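Local coordinates for protein pectate lyase (Paenibacillus sp. 0602, PDB 5GT5) that cleaves polygalacturonate and partly methylated pectin by endo-acting beta-elimination, probably with calcium as cofactor, at residues Arg281-Asn289 against Trp401-Gln412. The protein carries 1 engineered substitution. Sequence-based numbering, arbitrary orientation.
Sequences RGGNAHAYN and WNGFSILPYSYQ
Gly283 receives the first bond of the contact: Asn402 ND2 donates to Gly283 O at 3.0 Å, from above the carbonyl plane. The same ND2 also bonds Ser331 O, while Asn402 OD1 is hydrogen-bonded to Lys363 NZ. Asn284 then pairs its side-chain amide with the backbone of Asn402. Asn402 N gives a nearly straight bond to Asn284 OD1 (2.9 Å, 168°). Asn284 ND2 returns one to Asn402 O at 3.0 Å. Both bonds lie in the carbonyl plane of their acceptor, on a lone pair. CG of Asn284 is anti to the carbonyl carbon (chi1 -67°). This brings the amide over to Asn402, where OD1 also meets the edge of the Trp401 ring. Replacing Asn284 by alanine would probably leave Asn402 N and O without these mates and open a gap beside Trp401 and Phe404. Ala285 O touches the same indole edge, 3.5 Å from Trp401 CZ3. His286 sits in an aromatic cluster with Tyr288, Tyr409 and Tyr411. Its ND1 shares a hydrogen bond of 2.6 Å with Tyr409 OH, which also bonds Thr264. Leu407 CD1 lies over one imidazole face in a CH-pi contact. The imidazole edge points its CE1 at the Tyr411 face, an edge-to-face pair with planes at 62°. Tyr288 slides past Tyr411, whose CD2 lies over the centre of the Tyr288 ring. Tyr288 OH bonds Thr10. These contacts hold the loop 401-412 against strand 284-288 of the parallel beta-helix typical of polysaccharide lyase family 1. Glu337 OE2 is hydrogen-bonded to both His286 NE2 and Tyr411 OH. Both imidazole nitrogens thus have partners, which would probably fix the rotation of the ring.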
ATOM      1  N   ARG A 281     -10.746  10.135 -13.010  1.00  5.79           N
ATOM      2  CA  ARG A 281     -10.834  11.402 -12.273  1.00  6.52           C
ATOM      3  C   ARG A 281      -9.621  11.516 -11.360  1.00  6.27           C
ATOM      4  O   ARG A 281      -9.293  10.572 -10.632  1.00  6.11           O
ATOM      5  CB  ARG A 281     -12.068  11.425 -11.365  1.00  7.12           C
ATOM      6  CG  ARG A 281     -13.374  11.567 -12.071  1.00  7.74           C
ATOM      7  CD  ARG A 281     -14.517  11.629 -11.050  1.00  6.87           C
ATOM      8  NE  ARG A 281     -15.721  12.117 -11.686  1.00  8.99           N
ATOM      9  CZ  ARG A 281     -16.693  11.375 -12.194  1.00  7.52           C
ATOM     10  NH1 ARG A 281     -16.655  10.043 -12.143  1.00  8.61           N
ATOM     11  NH2 ARG A 281     -17.733  11.970 -12.764  1.00 11.15           N
ATOM     12  N   GLY A 282      -8.948  12.675 -11.379  1.00  7.08           N
ATOM     13  CA  GLY A 282      -8.015  13.039 -10.304  1.00  7.33           C
ATOM     14  C   GLY A 282      -6.653  12.377 -10.182  1.00  7.27           C
ATOM     15  O   GLY A 282      -5.676  13.025  -9.826  1.00  8.50           O
ATOM     16  N   GLY A 283      -6.584  11.073 -10.413  1.00  5.58           N
ATOM     17  CA  GLY A 283      -5.362  10.322 -10.145  1.00  6.56           C
ATOM     18  C   GLY A 283      -4.414  10.181 -11.315  1.00  6.73           C
ATOM     19  O   GLY A 283      -4.195  11.140 -12.050  1.00  7.34           O
ATOM     20  N   ASN A 284      -3.836   8.985 -11.457  1.00  6.66           N
ATOM     21  CA  ASN A 284      -2.861   8.669 -12.487  1.00  6.70           C
ATOM     22  C   ASN A 284      -3.196   7.368 -13.162  1.00  6.63           C
ATOM     23  O   ASN A 284      -3.414   6.357 -12.501  1.00  8.21           O
ATOM     24  CB  ASN A 284      -1.453   8.531 -11.893  1.00  7.35           C
ATOM     25  CG  ASN A 284      -0.917   9.819 -11.358  1.00  8.19           C
ATOM     26  OD1 ASN A 284      -0.667  10.761 -12.101  1.00  8.98           O
ATOM     27  ND2 ASN A 284      -0.698   9.862 -10.041  1.00 10.68           N
ATOM     28  N   ALA A 285      -3.249   7.383 -14.490  1.00  6.30           N
ATOM     29  CA  ALA A 285      -3.470   6.163 -15.253  1.00  6.72           C
ATOM     30  C   ALA A 285      -2.481   6.062 -16.392  1.00  6.44           C
ATOM     31  O   ALA A 285      -2.299   7.043 -17.120  1.00  7.16           O
ATOM     32  CB  ALA A 285      -4.873   6.120 -15.812  1.00  6.91           C
ATOM     33  N   HIS A 286      -1.884   4.885 -16.563  1.00  6.53           N
ATOM     34  CA  HIS A 286      -0.914   4.625 -17.621  1.00  5.35           C
ATOM     35  C   HIS A 286      -1.364   3.404 -18.405  1.00  9.49           C
ATOM     36  O   HIS A 286      -1.499   2.309 -17.828  1.00  7.24           O
ATOM     37  CB  HIS A 286       0.470   4.405 -16.979  1.00  7.44           C
ATOM     38  CG  HIS A 286       1.557   4.054 -17.955  1.00  7.55           C
ATOM     39  ND1 HIS A 286       2.559   3.160 -17.645  1.00  7.96           N
ATOM     40  CD2 HIS A 286       1.833   4.524 -19.193  1.00  8.50           C
ATOM     41  CE1 HIS A 286       3.381   3.051 -18.677  1.00  8.82           C
ATOM     42  NE2 HIS A 286       2.962   3.852 -19.632  1.00  8.20           N
ATOM     43  N   ALA A 287      -1.605   3.591 -19.701  1.00  6.58           N
ATOM     44  CA  ALA A 287      -1.891   2.488 -20.608  1.00  5.45           C
ATOM     45  C   ALA A 287      -0.757   2.389 -21.620  1.00  8.64           C
ATOM     46  O   ALA A 287      -0.381   3.372 -22.261  1.00  8.95           O
ATOM     47  CB  ALA A 287      -3.208   2.692 -21.305  1.00  5.06           C
ATOM     48  N   TYR A 288      -0.188   1.201 -21.734  1.00  6.46           N
ATOM     49  CA  TYR A 288       0.804   0.954 -22.774  1.00  7.57           C
ATOM     50  C   TYR A 288       0.539  -0.353 -23.481  1.00  6.15           C
ATOM     51  O   TYR A 288       0.061  -1.319 -22.888  1.00  6.11           O
ATOM     52  CB  TYR A 288       2.241   1.031 -22.237  1.00  7.97           C
ATOM     53  CG  TYR A 288       2.727  -0.071 -21.286  1.00  8.33           C
ATOM     54  CD1 TYR A 288       2.545   0.041 -19.903  1.00  7.32           C
ATOM     55  CD2 TYR A 288       3.429  -1.196 -21.771  1.00  8.59           C
ATOM     56  CE1 TYR A 288       3.060  -0.912 -19.036  1.00  8.89           C
ATOM     57  CE2 TYR A 288       3.935  -2.174 -20.899  1.00  8.72           C
ATOM     58  CZ  TYR A 288       3.718  -2.029 -19.543  1.00  8.76           C
ATOM     59  OH  TYR A 288       4.210  -2.971 -18.671  1.00 10.62           O
ATOM     60  N   ASN A 289       0.825  -0.394 -24.784  1.00  7.55           N
ATOM     61  CA  ASN A 289       0.629  -1.615 -25.566  1.00  5.76           C
ATOM     62  C   ASN A 289      -0.770  -2.176 -25.372  1.00  5.72           C
ATOM     63  O   ASN A 289      -0.939  -3.377 -25.148  1.00  8.17           O
ATOM     64  CB  ASN A 289       1.660  -2.696 -25.199  1.00  7.52           C
ATOM     65  CG  ASN A 289       3.098  -2.363 -25.645  1.00  9.05           C
ATOM     66  OD1 ASN A 289       4.042  -2.885 -25.050  1.00 10.83           O
ATOM     67  ND2 ASN A 289       3.266  -1.545 -26.686  1.00  9.03           N
ATOM     68  N   TRP A 401       2.379  14.139 -14.716  1.00 11.65           N
ATOM     69  CA  TRP A 401       1.837  13.216 -13.741  1.00 10.89           C
ATOM     70  C   TRP A 401       1.465  13.947 -12.461  1.00 13.48           C
ATOM     71  O   TRP A 401       1.918  15.062 -12.208  1.00 13.64           O
ATOM     72  CB  TRP A 401       2.862  12.142 -13.414  1.00 10.13           C
ATOM     73  CG  TRP A 401       3.142  11.211 -14.580  1.00 10.59           C
ATOM     74  CD1 TRP A 401       4.312  11.101 -15.306  1.00 10.98           C
ATOM     75  CD2 TRP A 401       2.228  10.257 -15.154  1.00 10.98           C
ATOM     76  NE1 TRP A 401       4.167  10.140 -16.293  1.00 13.11           N
ATOM     77  CE2 TRP A 401       2.902   9.607 -16.208  1.00  8.90           C
ATOM     78  CE3 TRP A 401       0.900   9.892 -14.875  1.00  8.55           C
ATOM     79  CZ2 TRP A 401       2.300   8.603 -16.973  1.00 10.89           C
ATOM     80  CZ3 TRP A 401       0.309   8.899 -15.642  1.00  7.12           C
ATOM     81  CH2 TRP A 401       1.003   8.279 -16.678  1.00  9.66           C
ATOM     82  N   ASN A 402       0.647  13.318 -11.645  1.00 11.02           N
ATOM     83  CA  ASN A 402       0.274  13.868 -10.358  1.00 11.13           C
ATOM     84  C   ASN A 402       1.066  13.267  -9.221  1.00 11.06           C
ATOM     85  O   ASN A 402       0.921  12.092  -8.930  1.00 13.42           O
ATOM     86  CB  ASN A 402      -1.220  13.677 -10.113  1.00 11.65           C
ATOM     87  CG  ASN A 402      -2.052  14.516 -11.046  1.00 11.84           C
ATOM     88  OD1 ASN A 402      -1.712  15.680 -11.327  1.00 10.93           O
ATOM     89  ND2 ASN A 402      -3.151  13.950 -11.548  1.00  8.82           N
ATOM     90  N   GLY A 403       1.962  14.048  -8.612  1.00 15.11           N
ATOM     91  CA  GLY A 403       2.603  13.597  -7.381  1.00 14.66           C
ATOM     92  C   GLY A 403       4.001  13.072  -7.614  1.00 22.76           C
ATOM     93  O   GLY A 403       4.736  12.748  -6.680  1.00 23.41           O
ATOM     94  N   PHE A 404       4.336  12.916  -8.885  1.00 17.08           N
ATOM     95  CA  PHE A 404       5.656  12.492  -9.311  1.00 17.12           C
ATOM     96  C   PHE A 404       5.936  13.046 -10.709  1.00 17.06           C
ATOM     97  O   PHE A 404       5.017  13.467 -11.415  1.00 16.43           O
ATOM     98  CB  PHE A 404       5.833  10.961  -9.254  1.00 16.74           C
ATOM     99  CG  PHE A 404       4.727  10.174  -9.916  1.00 16.42           C
ATOM    100  CD1 PHE A 404       4.695  10.010 -11.292  1.00 12.92           C
ATOM    101  CD2 PHE A 404       3.737   9.576  -9.152  1.00 15.34           C
ATOM    102  CE1 PHE A 404       3.678   9.267 -11.894  1.00 12.27           C
ATOM    103  CE2 PHE A 404       2.721   8.839  -9.742  1.00 18.34           C
ATOM    104  CZ  PHE A 404       2.684   8.683 -11.111  1.00 15.98           C
ATOM    105  N   SER A 405       7.214  13.083 -11.073  1.00 18.26           N
ATOM    106  CA  SER A 405       7.681  13.575 -12.358  1.00 20.92           C
ATOM    107  C   SER A 405       7.685  12.466 -13.402  1.00 17.24           C
ATOM    108  O   SER A 405       7.245  12.664 -14.532  1.00 20.03           O
ATOM    109  CB  SER A 405       9.087  14.192 -12.200  1.00 19.54           C
ATOM    110  OG  SER A 405       9.023  15.363 -11.399  1.00 48.40           O
ATOM    111  N   ILE A 406       8.210  11.306 -13.018  1.00 19.20           N
ATOM    112  CA  ILE A 406       8.218  10.121 -13.877  1.00 22.20           C
ATOM    113  C   ILE A 406       7.589   8.926 -13.157  1.00 16.95           C
ATOM    114  O   ILE A 406       7.573   8.857 -11.921  1.00 15.39           O
ATOM    115  CB  ILE A 406       9.647   9.757 -14.367  1.00 25.11           C
ATOM    116  CG1 ILE A 406      10.541   9.406 -13.184  1.00 30.95           C
ATOM    117  CG2 ILE A 406      10.266  10.903 -15.158  1.00 32.59           C
ATOM    118  CD1 ILE A 406      11.821   8.701 -13.573  1.00 40.05           C
ATOM    119  N   LEU A 407       7.069   7.987 -13.934  1.00 13.93           N
ATOM    120  CA  LEU A 407       6.390   6.840 -13.347  1.00 12.49           C
ATOM    121  C   LEU A 407       7.331   6.103 -12.407  1.00 14.83           C
ATOM    122  O   LEU A 407       8.531   5.962 -12.706  1.00 16.50           O
ATOM    123  CB  LEU A 407       5.902   5.923 -14.453  1.00 13.75           C
ATOM    124  CG  LEU A 407       4.700   6.439 -15.238  1.00 12.34           C
ATOM    125  CD1 LEU A 407       4.588   5.680 -16.544  1.00 11.98           C
ATOM    126  CD2 LEU A 407       3.414   6.316 -14.386  1.00 11.28           C
ATOM    127  N   PRO A 408       6.800   5.644 -11.258  1.00 11.04           N
ATOM    128  CA  PRO A 408       7.606   4.992 -10.214  1.00 13.81           C
ATOM    129  C   PRO A 408       7.930   3.526 -10.496  1.00 12.40           C
ATOM    130  O   PRO A 408       8.276   2.775  -9.578  1.00 15.69           O
ATOM    131  CB  PRO A 408       6.718   5.099  -8.972  1.00 18.02           C
ATOM    132  CG  PRO A 408       5.340   5.094  -9.509  1.00 16.25           C
ATOM    133  CD  PRO A 408       5.417   5.876 -10.797  1.00 13.77           C
ATOM    134  N   TYR A 409       7.856   3.121 -11.757  1.00 12.07           N
ATOM    135  CA  TYR A 409       8.184   1.751 -12.118  1.00 12.65           C
ATOM    136  C   TYR A 409       8.811   1.709 -13.492  1.00 14.99           C
ATOM    137  O   TYR A 409       8.625   2.622 -14.298  1.00 15.68           O
ATOM    138  CB  TYR A 409       6.931   0.884 -12.076  1.00 11.36           C
ATOM    139  CG  TYR A 409       5.754   1.357 -12.912  1.00  8.17           C
ATOM    140  CD1 TYR A 409       5.702   1.119 -14.302  1.00  8.17           C
ATOM    141  CD2 TYR A 409       4.681   2.002 -12.307  1.00  7.64           C
ATOM    142  CE1 TYR A 409       4.603   1.538 -15.070  1.00  9.97           C
ATOM    143  CE2 TYR A 409       3.580   2.395 -13.041  1.00  7.68           C
ATOM    144  CZ  TYR A 409       3.542   2.161 -14.412  1.00  7.93           C
ATOM    145  OH  TYR A 409       2.435   2.549 -15.123  1.00  8.26           O
ATOM    146  N   SER A 410       9.585   0.663 -13.754  1.00 17.86           N
ATOM    147  CA  SER A 410      10.134   0.529 -15.087  1.00 20.20           C
ATOM    148  C   SER A 410       9.318  -0.479 -15.868  1.00 13.93           C
ATOM    149  O   SER A 410       8.613  -1.307 -15.289  1.00 18.74           O
ATOM    150  CB  SER A 410      11.603   0.112 -15.022  1.00 32.16           C
ATOM    151  OG  SER A 410      11.726  -1.146 -14.386  1.00 36.08           O
ATOM    152  N   TYR A 411       9.453  -0.436 -17.185  1.00 14.47           N
ATOM    153  CA  TYR A 411       8.639  -1.256 -18.057  1.00 17.48           C
ATOM    154  C   TYR A 411       9.234  -1.214 -19.447  1.00 20.07           C
ATOM    155  O   TYR A 411       9.879  -0.236 -19.841  1.00 24.43           O
ATOM    156  CB  TYR A 411       7.174  -0.769 -18.091  1.00 16.03           C
ATOM    157  CG  TYR A 411       6.991   0.652 -18.560  1.00 13.54           C
ATOM    158  CD1 TYR A 411       7.177   1.740 -17.701  1.00 10.62           C
ATOM    159  CD2 TYR A 411       6.611   0.921 -19.879  1.00 15.77           C
ATOM    160  CE1 TYR A 411       7.018   3.040 -18.139  1.00 14.37           C
ATOM    161  CE2 TYR A 411       6.448   2.213 -20.319  1.00 16.04           C
ATOM    162  CZ  TYR A 411       6.640   3.266 -19.456  1.00 13.95           C
ATOM    163  OH  TYR A 411       6.481   4.559 -19.889  1.00 15.94           O
ATOM    164  N   GLN A 412       8.992  -2.292 -20.173  1.00 20.06           N
ATOM    165  CA  GLN A 412       9.424  -2.475 -21.548  1.00 19.41           C
ATOM    166  C   GLN A 412       8.243  -2.217 -22.467  1.00 15.36           C
ATOM    167  O   GLN A 412       7.125  -2.667 -22.195  1.00 20.09           O
ATOM    168  CB  GLN A 412       9.914  -3.913 -21.726  1.00 28.22           C
ATOM    169  CG  GLN A 412      10.295  -4.287 -23.147  1.00 37.31           C
ATOM    170  CD  GLN A 412      11.707  -3.899 -23.518  1.00 60.37           C
ATOM    171  OE1 GLN A 412      12.498  -3.486 -22.665  1.00 66.67           O
ATOM    172  NE2 GLN A 412      12.027  -4.003 -24.810  1.00 58.21           N
TER